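Geranylgeranyl pyrophosphate synthase (Corynebacterium glutamicum, PDB 3LMD) probably condenses isopentenyl diphosphate with an allylic diphosphate to make longer prenyl diphosphates, using magnesium, in isoprenoid biosynthesis. Local coordinates at residues G20-A26 / F236-D240; Q46-L51 / I98-V102; K75-P79 / V104-L109; A85-K91 / G211-A217; T200-A205 / G229-G233. All blocks are in the same frame, centred on the assembly; numbering follows the deposited sequence.

Overall arrangement
The five contacts join helices, or the turns at their ends, of the all-helical prenyl synthase fold. Contacts 2 and 3 share helix 95-118, with centres 9 Å apart, and the salt bridge between Glu48 and Arg76 ties them together. Contacts 3 and 5 lie closest to the first aspartate-rich motif: the side chains of His108 and Thr200 are each about 8 Å from that of Asp115, a calcium ligand in a crystal structure of this protein but without metal in this chain. Leu203 of contact 5 packs on His108 and Arg78, and Phe77 fills the junction of contacts 1, 3 and 5. Contact 1 shares helix 219-246 with contact 5. Contact 4 is centred about 21 Å from the chain centre.

Contact 1: residues G20-A26 / F236-D240; sequences GVSTTGA and FQIVD
Ser22 holds OD1 of Asp240 with two bonds. Its OG donates at 2.6 Å from OD1, coming from above the carboxylate plane. Its backbone N donates to the syn lone pair of OD1, 2.9 Å away. The other carboxylate oxygen, OD2, accepts from Gly20 N at 2.9 Å. Three donors, from Gly20 and from the first turn of helix 21-27, therefore fix how the carboxylate is turned. Ser22 OG lies anti to its own carbonyl carbon (chi1 -67°), which points it at helix 219-246. A water bonded to Gly20 N and Thr23 OG1 lies close to OD2.

Asp240 and Asp241 belong to the second aspartate-rich motif of the prenyl synthases, which in relatives holds the substrate diphosphate through magnesium ions. Here the N-terminal segment engages the first of these two aspartates, and no metal is bound in this chain.

One turn earlier, the ring of Phe236 packs against the short helix. Thr23 CA and Ser22 O sit over one face, both toward the rim, and Ala26 CB reaches Phe236 CZ at 3.6 Å. Thr23 OG1 stands 3.5 Å from CD2 of the same ring. Phe77 meets Phe236 edge-to-face, and Leu343 and Thr347 of helix 335-349 also pack against Phe236.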
# COMPACT_ATOMS: atom_id res chain seq x y z
N GLY A 20 18.41 -14.27 1.22
CA GLY A 20 18.71 -15.73 1.34
C GLY A 20 19.56 -16.09 2.54
O GLY A 20 19.31 -15.62 3.65
N VAL A 21 20.57 -16.94 2.32
CA VAL A 21 21.35 -17.49 3.43
C VAL A 21 22.01 -16.40 4.27
O VAL A 21 22.14 -16.53 5.48
CB VAL A 21 22.43 -18.51 2.93
CG1 VAL A 21 21.92 -19.28 1.72
CG2 VAL A 21 23.77 -17.81 2.63
N SER A 22 22.41 -15.30 3.62
CA SER A 22 23.07 -14.19 4.32
C SER A 22 22.21 -13.59 5.43
O SER A 22 22.64 -13.53 6.59
CB SER A 22 23.48 -13.11 3.31
OG SER A 22 24.49 -13.62 2.45
N THR A 23 21.02 -13.14 5.08
CA THR A 23 20.10 -12.53 6.06
C THR A 23 19.64 -13.54 7.13
O THR A 23 19.41 -13.17 8.28
CB THR A 23 18.85 -11.90 5.36
OG1 THR A 23 19.26 -10.97 4.34
CG2 THR A 23 17.97 -11.19 6.36
N THR A 24 19.52 -14.82 6.74
CA THR A 24 19.16 -15.92 7.66
C THR A 24 20.28 -16.27 8.64
O THR A 24 20.07 -16.32 9.85
CB THR A 24 18.78 -17.21 6.87
OG1 THR A 24 17.56 -17.01 6.15
CG2 THR A 24 18.62 -18.42 7.82
N GLY A 25 21.48 -16.53 8.11
CA GLY A 25 22.65 -16.81 8.94
C GLY A 25 23.03 -15.69 9.89
O GLY A 25 23.55 -15.94 10.99
N ALA A 26 22.77 -14.45 9.48
CA ALA A 26 23.07 -13.26 10.29
C ALA A 26 22.35 -13.24 11.66
O ALA A 26 22.94 -12.86 12.68
CB ALA A 26 22.74 -11.99 9.51
N PHE A 236 24.85 -8.42 2.19
CA PHE A 236 24.01 -9.64 2.21
C PHE A 236 23.66 -10.10 0.80
O PHE A 236 23.74 -11.28 0.50
CB PHE A 236 22.68 -9.40 2.97
CG PHE A 236 22.84 -9.32 4.47
CD1 PHE A 236 23.98 -9.76 5.09
CD2 PHE A 236 21.82 -8.82 5.27
CE1 PHE A 236 24.13 -9.68 6.48
CE2 PHE A 236 21.96 -8.75 6.65
CZ PHE A 236 23.12 -9.18 7.25
N GLN A 237 23.20 -9.18 -0.04
CA GLN A 237 22.70 -9.54 -1.35
C GLN A 237 23.85 -9.95 -2.31
O GLN A 237 23.71 -10.89 -3.07
CB GLN A 237 21.91 -8.39 -1.97
CG GLN A 237 21.22 -8.80 -3.28
CD GLN A 237 20.22 -9.93 -3.03
OE1 GLN A 237 19.22 -9.72 -2.35
NE2 GLN A 237 20.51 -11.14 -3.52
N ILE A 238 24.96 -9.22 -2.30
CA ILE A 238 26.05 -9.59 -3.18
C ILE A 238 26.63 -10.95 -2.76
O ILE A 238 26.93 -11.80 -3.60
CB ILE A 238 27.17 -8.52 -3.22
CG1 ILE A 238 26.59 -7.19 -3.74
CG2 ILE A 238 28.31 -9.01 -4.19
CD1 ILE A 238 27.49 -6.01 -3.58
N VAL A 239 26.78 -11.16 -1.45
CA VAL A 239 27.32 -12.42 -0.98
C VAL A 239 26.38 -13.57 -1.40
O VAL A 239 26.85 -14.61 -1.89
CB VAL A 239 27.56 -12.41 0.58
CG1 VAL A 239 27.75 -13.85 1.10
CG2 VAL A 239 28.82 -11.57 0.95
N ASP A 240 25.07 -13.39 -1.24
CA ASP A 240 24.08 -14.38 -1.69
C ASP A 240 24.25 -14.67 -3.20
O ASP A 240 24.15 -15.83 -3.66
CB ASP A 240 22.64 -13.87 -1.47
CG ASP A 240 22.16 -14.05 -0.04
OD1 ASP A 240 22.85 -14.69 0.78
OD2 ASP A 240 21.05 -13.55 0.27
O HOH W 1 19.89 -12.18 1.93

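Contact 2: residues Q46-L51 / I98-V102; sequences QVEELL and IKAAV
The carbonyl oxygen of Val47 takes the helical bond from Leu51 N at 2.9 Å, and Val102 CG2 presses on the same oxygen from the other helix at 3.5 Å. This methyl is the centre of the contact. Leu50 CB, CG and CD2 each lie 4.0 Å from Val102 CG2, and the two side chains cross at about a right angle. The other branch, Val102 CG1, lies anti to the backbone N (chi1 167°) and rests on the backbone of Leu51, 3.9 Å from Leu51 CA. CG2 thus meets Val47 and Leu50, and CG1 meets Leu51.

The contact is apolar packing between helix 34-55 and helix 95-118 of the all-helical prenyl synthase fold. The local axes cross at -59° and approach to 9.0 Å. At the N-terminal side of the crossing, Val47 CG2 fits between Ile98 CG2 and Ala101 CB, at 4.0 Å from each. Ile98 CG2 also reaches the backbone, standing 3.8 Å from Val47 N, and it lies beside Gln46 CB.

Leu50 CD2 ends 4.0 Å from Lys99 CA. The chain of Lys99 then runs on to place NZ near Gln156 of helix 132-157, to which it is hydrogen-bonded. Pro79 of helix 77-86 touches both Val47 and Ala101, and Leu153 covers Val102 from helix 132-157.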
# COMPACT_ATOMS: atom_id res chain seq x y z
N GLN A 46 8.65 -9.86 22.53
CA GLN A 46 7.71 -8.75 22.55
C GLN A 46 7.39 -8.24 21.13
O GLN A 46 6.24 -7.89 20.82
CB GLN A 46 8.28 -7.60 23.38
CG GLN A 46 8.49 -7.96 24.87
CD GLN A 46 9.23 -6.85 25.61
OE1 GLN A 46 8.69 -5.77 25.84
NE2 GLN A 46 10.48 -7.12 25.98
N VAL A 47 8.40 -8.17 20.28
CA VAL A 47 8.17 -7.87 18.85
C VAL A 47 7.25 -8.90 18.21
O VAL A 47 6.30 -8.57 17.51
CB VAL A 47 9.52 -7.92 18.08
CG1 VAL A 47 9.30 -7.95 16.57
CG2 VAL A 47 10.42 -6.74 18.52
N GLU A 48 7.57 -10.18 18.40
CA GLU A 48 6.75 -11.23 17.86
C GLU A 48 5.28 -11.13 18.34
O GLU A 48 4.37 -11.39 17.57
CB GLU A 48 7.32 -12.61 18.22
CG GLU A 48 8.67 -12.94 17.54
CD GLU A 48 8.51 -13.30 16.04
OE1 GLU A 48 7.38 -13.17 15.51
OE2 GLU A 48 9.49 -13.74 15.42
N GLU A 49 5.06 -10.78 19.61
CA GLU A 49 3.69 -10.71 20.14
C GLU A 49 2.92 -9.60 19.46
O GLU A 49 1.77 -9.78 19.07
CB GLU A 49 3.68 -10.50 21.67
CG GLU A 49 3.79 -11.86 22.37
CD GLU A 49 4.21 -11.80 23.83
OE1 GLU A 49 4.25 -10.69 24.42
OE2 GLU A 49 4.50 -12.89 24.38
N LEU A 50 3.54 -8.44 19.35
CA LEU A 50 2.85 -7.27 18.81
C LEU A 50 2.63 -7.45 17.30
O LEU A 50 1.57 -7.12 16.75
CB LEU A 50 3.59 -5.96 19.16
CG LEU A 50 3.00 -4.69 18.55
CD1 LEU A 50 1.50 -4.51 18.93
CD2 LEU A 50 3.80 -3.44 18.91
N LEU A 51 3.64 -8.00 16.62
CA LEU A 51 3.48 -8.33 15.23
C LEU A 51 2.31 -9.28 15.02
O LEU A 51 1.44 -9.06 14.16
CB LEU A 51 4.79 -8.91 14.69
CG LEU A 51 4.72 -9.44 13.27
CD1 LEU A 51 4.56 -8.25 12.31
CD2 LEU A 51 6.04 -10.23 12.95
N ILE A 98 10.34 -1.42 20.37
CA ILE A 98 9.60 -2.63 19.97
C ILE A 98 8.58 -2.32 18.90
O ILE A 98 8.45 -3.05 17.92
CB ILE A 98 8.81 -3.24 21.16
CG1 ILE A 98 9.74 -3.62 22.31
CG2 ILE A 98 7.98 -4.44 20.72
CD1 ILE A 98 10.88 -4.41 21.90
N LYS A 99 7.82 -1.25 19.10
CA LYS A 99 6.79 -0.89 18.13
C LYS A 99 7.39 -0.49 16.75
O LYS A 99 6.85 -0.84 15.69
CB LYS A 99 5.95 0.25 18.71
CG LYS A 99 4.69 0.58 17.97
CD LYS A 99 3.78 1.56 18.78
CE LYS A 99 3.42 1.03 20.18
NZ LYS A 99 2.29 1.78 20.81
N ALA A 100 8.46 0.30 16.76
CA ALA A 100 9.18 0.61 15.51
C ALA A 100 9.69 -0.65 14.80
O ALA A 100 9.61 -0.74 13.58
CB ALA A 100 10.32 1.61 15.77
N ALA A 101 10.20 -1.63 15.54
CA ALA A 101 10.72 -2.86 14.95
C ALA A 101 9.60 -3.62 14.27
O ALA A 101 9.80 -4.23 13.20
CB ALA A 101 11.41 -3.76 16.02
N VAL A 102 8.42 -3.55 14.87
CA VAL A 102 7.26 -4.21 14.31
C VAL A 102 6.86 -3.51 13.02
O VAL A 102 6.52 -4.15 12.03
CB VAL A 102 6.08 -4.27 15.32
CG1 VAL A 102 4.75 -4.68 14.60
CG2 VAL A 102 6.42 -5.23 16.50

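Contact 3: residues K75-P79 / V104-L109; sequences KRFRP and VEITHL
The nearest CA atoms are those of Pro79 and Glu105, 6.3 Å apart, where the start of helix 77-86 faces helix 95-118. The sequence Lys-Arg-Phe-Arg-Pro belongs to a family signature, and in related prenyl synthases the residues equivalent to Lys75, Arg78 and His108 line the isopentenyl diphosphate pocket. A similar role is probable here.

Arg76, at the N-cap position of helix 77-86, makes a salt bridge to Glu105. Its NH2 donates to OE2 at 2.9 Å, nearly in the guanidinium plane and on the anti side of the carboxylate. The two planes are 73° apart. Arg76 NE pairs with Glu48 of helix 34-55, so two carboxylates hold this guanidinium.

Glu105 is bent at chi2 (73°), which turns its other oxygen toward the first turn of helix 77-86. Pro79 CD lies 3.2 Å from this OE1. One water accepts from Arg78 N and Arg78 NH1 and donates to Glu105 OE1, 2.8 Å away, linking the arginine to the glutamate indirectly.

The guanidinium of Arg78 stacks flat on the His108 ring, with centres 3.8 Å apart. Arg78 NH1 sits over the middle of the imidazole, 3.4 Å above its plane.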
# COMPACT_ATOMS: atom_id res chain seq x y z
N LYS A 75 13.83 -16.60 12.80
CA LYS A 75 14.39 -15.35 13.33
C LYS A 75 14.36 -14.20 12.31
O LYS A 75 14.76 -14.35 11.16
CB LYS A 75 15.79 -15.55 13.93
CG LYS A 75 15.75 -16.18 15.32
CD LYS A 75 17.08 -16.04 16.05
CE LYS A 75 16.94 -16.48 17.50
NZ LYS A 75 18.14 -16.12 18.30
N ARG A 76 13.85 -13.06 12.77
CA ARG A 76 13.57 -11.90 11.91
C ARG A 76 14.71 -10.89 11.99
O ARG A 76 14.84 -10.14 12.96
CB ARG A 76 12.27 -11.27 12.39
CG ARG A 76 11.09 -12.27 12.49
CD ARG A 76 9.77 -11.55 12.70
NE ARG A 76 8.66 -12.50 12.79
CZ ARG A 76 7.94 -12.91 11.75
NH1 ARG A 76 6.96 -13.79 11.94
NH2 ARG A 76 8.16 -12.41 10.53
N PHE A 77 15.55 -10.85 10.95
CA PHE A 77 16.76 -10.01 11.01
C PHE A 77 16.50 -8.51 11.19
O PHE A 77 17.21 -7.82 11.95
CB PHE A 77 17.63 -10.20 9.76
CG PHE A 77 18.82 -9.29 9.77
CD1 PHE A 77 18.81 -8.09 9.08
CD2 PHE A 77 19.92 -9.60 10.55
CE1 PHE A 77 19.92 -7.21 9.15
CE2 PHE A 77 21.01 -8.75 10.61
CZ PHE A 77 21.01 -7.56 9.91
N ARG A 78 15.51 -7.97 10.48
CA ARG A 78 15.30 -6.51 10.52
C ARG A 78 14.89 -6.00 11.91
O ARG A 78 15.46 -5.00 12.39
CB ARG A 78 14.31 -6.08 9.45
CG ARG A 78 14.86 -6.36 8.06
CD ARG A 78 13.79 -6.30 6.94
NE ARG A 78 14.42 -6.64 5.66
CZ ARG A 78 14.70 -7.88 5.28
NH1 ARG A 78 14.34 -8.90 6.05
NH2 ARG A 78 15.27 -8.12 4.10
N PRO A 79 13.92 -6.67 12.55
CA PRO A 79 13.65 -6.20 13.92
C PRO A 79 14.82 -6.44 14.87
O PRO A 79 15.07 -5.61 15.74
CB PRO A 79 12.39 -6.99 14.35
CG PRO A 79 12.08 -7.97 13.22
CD PRO A 79 12.87 -7.57 12.01
N VAL A 104 8.84 -1.93 10.99
CA VAL A 104 9.81 -2.35 9.96
C VAL A 104 9.46 -3.73 9.44
O VAL A 104 9.44 -3.97 8.21
CB VAL A 104 11.26 -2.32 10.49
CG1 VAL A 104 12.24 -2.96 9.47
CG2 VAL A 104 11.65 -0.86 10.78
N GLU A 105 9.19 -4.66 10.34
CA GLU A 105 8.88 -6.02 9.88
C GLU A 105 7.59 -6.14 9.08
O GLU A 105 7.52 -6.92 8.13
CB GLU A 105 8.89 -7.03 11.04
CG GLU A 105 8.66 -8.45 10.57
CD GLU A 105 9.85 -9.07 9.84
OE1 GLU A 105 10.87 -8.39 9.60
OE2 GLU A 105 9.80 -10.28 9.51
N ILE A 106 6.57 -5.37 9.47
CA ILE A 106 5.29 -5.39 8.74
C ILE A 106 5.50 -4.86 7.34
O ILE A 106 4.92 -5.33 6.36
CB ILE A 106 4.23 -4.50 9.45
CG1 ILE A 106 3.70 -5.23 10.72
CG2 ILE A 106 3.07 -4.22 8.47
CD1 ILE A 106 2.80 -4.29 11.63
N THR A 107 6.34 -3.83 7.24
CA THR A 107 6.64 -3.25 5.92
C THR A 107 7.37 -4.24 5.04
O THR A 107 7.04 -4.38 3.84
CB THR A 107 7.46 -1.97 6.08
OG1 THR A 107 6.67 -1.01 6.80
CG2 THR A 107 7.83 -1.37 4.69
N HIS A 108 8.33 -4.94 5.64
CA HIS A 108 9.00 -6.03 4.95
C HIS A 108 8.01 -7.06 4.43
O HIS A 108 8.09 -7.45 3.26
CB HIS A 108 10.04 -6.70 5.90
CG HIS A 108 10.60 -7.97 5.38
ND1 HIS A 108 11.24 -8.05 4.15
CD2 HIS A 108 10.63 -9.22 5.90
CE1 HIS A 108 11.64 -9.30 3.95
NE2 HIS A 108 11.27 -10.03 4.99
N LEU A 109 7.10 -7.53 5.28
CA LEU A 109 6.12 -8.53 4.86
C LEU A 109 5.19 -8.01 3.75
O LEU A 109 4.90 -8.73 2.78
CB LEU A 109 5.30 -9.05 6.07
CG LEU A 109 6.18 -9.75 7.12
CD1 LEU A 109 5.36 -10.11 8.40
CD2 LEU A 109 6.85 -11.01 6.50
O HOH W 2 13.35 -9.29 8.81

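Contact 4: residues A85-K91 / G211-A217; sequences ASEFGEK and GAMHAGA
A Schellman motif ends helix 188-214, and the exit from helix 77-86 packs against it. Gly216 has positive phi (71°). Ala217 N bonds back to Ala212 O at 3.0 Å, and Gly216 N bonds back to Met213 O. This turn presents the carbonyl of Ala215 to the segment 85-91. Lys91 N donates to Ala215 O at 2.8 Å with an N-H...O angle of 165°, the donor tilted 19° from the carbonyl plane. Gly89 CA adds a CA-H...O contact to the same oxygen at 3.4 Å.

The chain leaving helix 77-86 forms a type I beta turn from Ser86 to Gly89. Having no side chain, Gly89 lies close to the Schellman turn, its CA 3.6 Å from Ala217 N. Ala215 CB fits into the bend, 3.3 Å from Ser86 O and 3.6 Å from Ser86 CB. The hydroxyl of Ser86 is used elsewhere, bonding to Leu83 O and Leu93 N. Ala217 CB rests against Phe88 O.

Around the pair, Val97 at the start of helix 95-118 touches both Ser86 and Ala215. Ile222 and Leu225 of helix 219-246 cover Ala212, and Phe88 packs on Leu340 of helix 335-349.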
# COMPACT_ATOMS: atom_id res chain seq x y z
N ALA A 85 20.41 -1.76 17.40
CA ALA A 85 20.64 -0.34 17.25
C ALA A 85 20.15 0.44 18.47
O ALA A 85 20.76 1.44 18.84
CB ALA A 85 19.91 0.22 15.98
N SER A 86 19.04 0.02 19.06
CA SER A 86 18.50 0.74 20.21
C SER A 86 19.45 0.66 21.41
O SER A 86 19.39 1.49 22.30
CB SER A 86 17.10 0.24 20.61
OG SER A 86 17.18 -0.96 21.37
N GLU A 87 20.34 -0.31 21.42
CA GLU A 87 21.27 -0.46 22.55
C GLU A 87 22.19 0.75 22.67
O GLU A 87 22.84 0.93 23.70
CB GLU A 87 22.10 -1.75 22.42
CG GLU A 87 21.27 -3.00 22.66
CD GLU A 87 20.91 -3.19 24.16
OE1 GLU A 87 21.39 -2.42 25.00
OE2 GLU A 87 20.18 -4.14 24.49
N PHE A 88 22.21 1.60 21.64
CA PHE A 88 23.07 2.78 21.66
C PHE A 88 22.39 4.02 22.22
O PHE A 88 23.01 5.07 22.29
CB PHE A 88 23.68 3.08 20.27
CG PHE A 88 24.68 2.05 19.83
CD1 PHE A 88 26.01 2.14 20.21
CD2 PHE A 88 24.28 0.96 19.06
CE1 PHE A 88 26.94 1.16 19.80
CE2 PHE A 88 25.15 -0.00 18.65
CZ PHE A 88 26.52 0.08 19.03
N GLY A 89 21.12 3.93 22.60
CA GLY A 89 20.43 5.14 23.09
C GLY A 89 20.22 5.03 24.61
O GLY A 89 20.60 4.04 25.22
N GLU A 90 19.56 6.02 25.20
CA GLU A 90 19.28 6.01 26.64
C GLU A 90 18.10 5.11 27.01
O GLU A 90 17.95 4.75 28.17
CB GLU A 90 19.00 7.43 27.14
CG GLU A 90 19.96 8.49 26.64
CD GLU A 90 19.65 9.88 27.19
OE1 GLU A 90 19.23 9.97 28.37
OE2 GLU A 90 19.82 10.88 26.46
N LYS A 91 17.24 4.78 26.05
CA LYS A 91 16.13 3.90 26.36
C LYS A 91 16.07 2.70 25.41
O LYS A 91 15.15 2.60 24.60
CB LYS A 91 14.81 4.67 26.29
CG LYS A 91 14.88 6.04 27.00
CD LYS A 91 13.51 6.70 27.14
CE LYS A 91 13.54 7.75 28.25
NZ LYS A 91 12.26 8.52 28.33
N GLY A 211 15.39 2.10 15.32
CA GLY A 211 15.76 1.50 16.60
C GLY A 211 16.58 2.49 17.41
O GLY A 211 16.29 2.70 18.59
N ALA A 212 17.56 3.13 16.78
CA ALA A 212 18.40 4.09 17.49
C ALA A 212 17.62 5.36 17.86
O ALA A 212 17.75 5.88 18.97
CB ALA A 212 19.65 4.43 16.67
N MET A 213 16.83 5.88 16.92
CA MET A 213 16.12 7.13 17.17
C MET A 213 15.11 6.99 18.32
O MET A 213 15.03 7.88 19.19
CB MET A 213 15.41 7.65 15.91
CG MET A 213 14.71 9.04 16.15
SD MET A 213 13.01 8.92 16.75
CE MET A 213 12.26 8.67 15.09
N HIS A 214 14.31 5.93 18.29
CA HIS A 214 13.33 5.71 19.36
C HIS A 214 13.94 5.35 20.72
O HIS A 214 13.25 5.44 21.73
CB HIS A 214 12.24 4.71 18.97
CG HIS A 214 11.25 5.28 18.00
ND1 HIS A 214 10.32 6.23 18.37
CD2 HIS A 214 11.13 5.14 16.66
CE1 HIS A 214 9.63 6.60 17.31
NE2 HIS A 214 10.10 5.96 16.25
N ALA A 215 15.21 4.96 20.73
CA ALA A 215 15.92 4.75 21.98
C ALA A 215 16.56 6.04 22.49
O ALA A 215 17.20 6.05 23.56
CB ALA A 215 16.96 3.68 21.81
N GLY A 216 16.40 7.12 21.73
CA GLY A 216 17.01 8.41 22.04
C GLY A 216 18.52 8.50 21.86
O GLY A 216 19.17 9.29 22.53
N ALA A 217 19.10 7.70 20.96
CA ALA A 217 20.52 7.83 20.64
C ALA A 217 20.90 9.21 20.10
O ALA A 217 20.06 9.91 19.54
CB ALA A 217 20.94 6.74 19.65

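Contact 5: residues T200-A205 / G229-G233; sequences TGVLIA and GAAVG
Ile204 is the residue of segment 200-205 most covered by segment 229-233 of helix 219-246. Its CB already lies 3.7 Å from Gly229 O. From there the side chain forks. CG2, the branch anti to the backbone N, goes to the Gly229 end of the facing segment and stops 3.4 Å from Gly229 O and 3.8 Å from Gly229 CA. CG1 lies anti to the carbonyl carbon (chi1 -62°), and the extended chain takes CD1 one turn along the facing helix, where it touches Gly233 CA at 3.7 Å. The one side chain therefore spans two glycines.

Gly229 and Gly233 form a GxxxG motif, four residues apart on one side of helix 219-246. Gly201 and Ala205 give helix 188-214 a similar pair of small residues. With little side chain between them, the local axes come to 7.1 Å. They run 144° apart, closer to antiparallel than to perpendicular. The backbones themselves meet: Gly201 CA is 4.2 Å from Gly233 CA, and Ala205 N packs on Gly229 C.

At the edge of the contact, Ala205 CB reaches Ala230 N at 3.6 Å and also lies against the methyl of Ala230. Phe77 and Phe81 of helix 77-86 touch Ile204. The neighbouring Leu203 turns to helix 95-118, where it meets Val104 and His108.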
# COMPACT_ATOMS: atom_id res chain seq x y z
N THR A 200 16.44 -3.64 -0.99
CA THR A 200 16.93 -4.34 0.21
C THR A 200 17.64 -3.44 1.24
O THR A 200 17.36 -3.52 2.45
CB THR A 200 17.93 -5.47 -0.15
OG1 THR A 200 17.30 -6.42 -1.01
CG2 THR A 200 18.43 -6.18 1.11
N GLY A 201 18.58 -2.62 0.78
CA GLY A 201 19.39 -1.84 1.73
C GLY A 201 18.56 -0.86 2.54
O GLY A 201 18.79 -0.69 3.76
N VAL A 202 17.59 -0.18 1.90
CA VAL A 202 16.98 0.97 2.57
C VAL A 202 16.17 0.54 3.79
O VAL A 202 16.04 1.29 4.76
CB VAL A 202 16.04 1.88 1.69
CG1 VAL A 202 16.83 2.69 0.67
CG2 VAL A 202 14.89 1.05 1.06
N LEU A 203 15.62 -0.66 3.75
CA LEU A 203 14.78 -1.08 4.88
C LEU A 203 15.63 -1.56 6.07
O LEU A 203 15.24 -1.40 7.23
CB LEU A 203 13.80 -2.17 4.46
CG LEU A 203 12.71 -2.57 5.46
CD1 LEU A 203 11.84 -1.39 5.97
CD2 LEU A 203 11.81 -3.61 4.70
N ILE A 204 16.78 -2.15 5.78
CA ILE A 204 17.70 -2.52 6.87
C ILE A 204 18.27 -1.23 7.48
O ILE A 204 18.34 -1.10 8.71
CB ILE A 204 18.81 -3.46 6.35
CG1 ILE A 204 18.17 -4.76 5.85
CG2 ILE A 204 19.82 -3.79 7.44
CD1 ILE A 204 19.15 -5.63 5.07
N ALA A 205 18.64 -0.27 6.64
CA ALA A 205 19.05 1.05 7.09
C ALA A 205 17.97 1.67 7.97
O ALA A 205 18.28 2.26 9.01
CB ALA A 205 19.37 1.99 5.89
N GLY A 229 23.46 -0.14 8.34
CA GLY A 229 22.40 -1.04 7.82
C GLY A 229 22.37 -1.00 6.29
O GLY A 229 22.19 -2.04 5.65
N ALA A 230 22.52 0.17 5.69
CA ALA A 230 22.55 0.23 4.21
C ALA A 230 23.69 -0.61 3.63
O ALA A 230 23.50 -1.37 2.66
CB ALA A 230 22.66 1.69 3.71
N ALA A 231 24.87 -0.49 4.23
CA ALA A 231 26.06 -1.19 3.74
C ALA A 231 25.91 -2.70 3.91
O ALA A 231 26.25 -3.48 3.02
CB ALA A 231 27.32 -0.66 4.46
N VAL A 232 25.38 -3.10 5.07
CA VAL A 232 25.14 -4.51 5.33
C VAL A 232 24.11 -5.12 4.36
O VAL A 232 24.26 -6.26 3.90
CB VAL A 232 24.68 -4.71 6.78
CG1 VAL A 232 23.72 -5.88 6.89
CG2 VAL A 232 25.89 -4.90 7.64
N GLY A 233 23.08 -4.37 4.04
CA GLY A 233 22.08 -4.83 3.01
C GLY A 233 22.78 -5.16 1.70
O GLY A 233 22.45 -6.17 1.05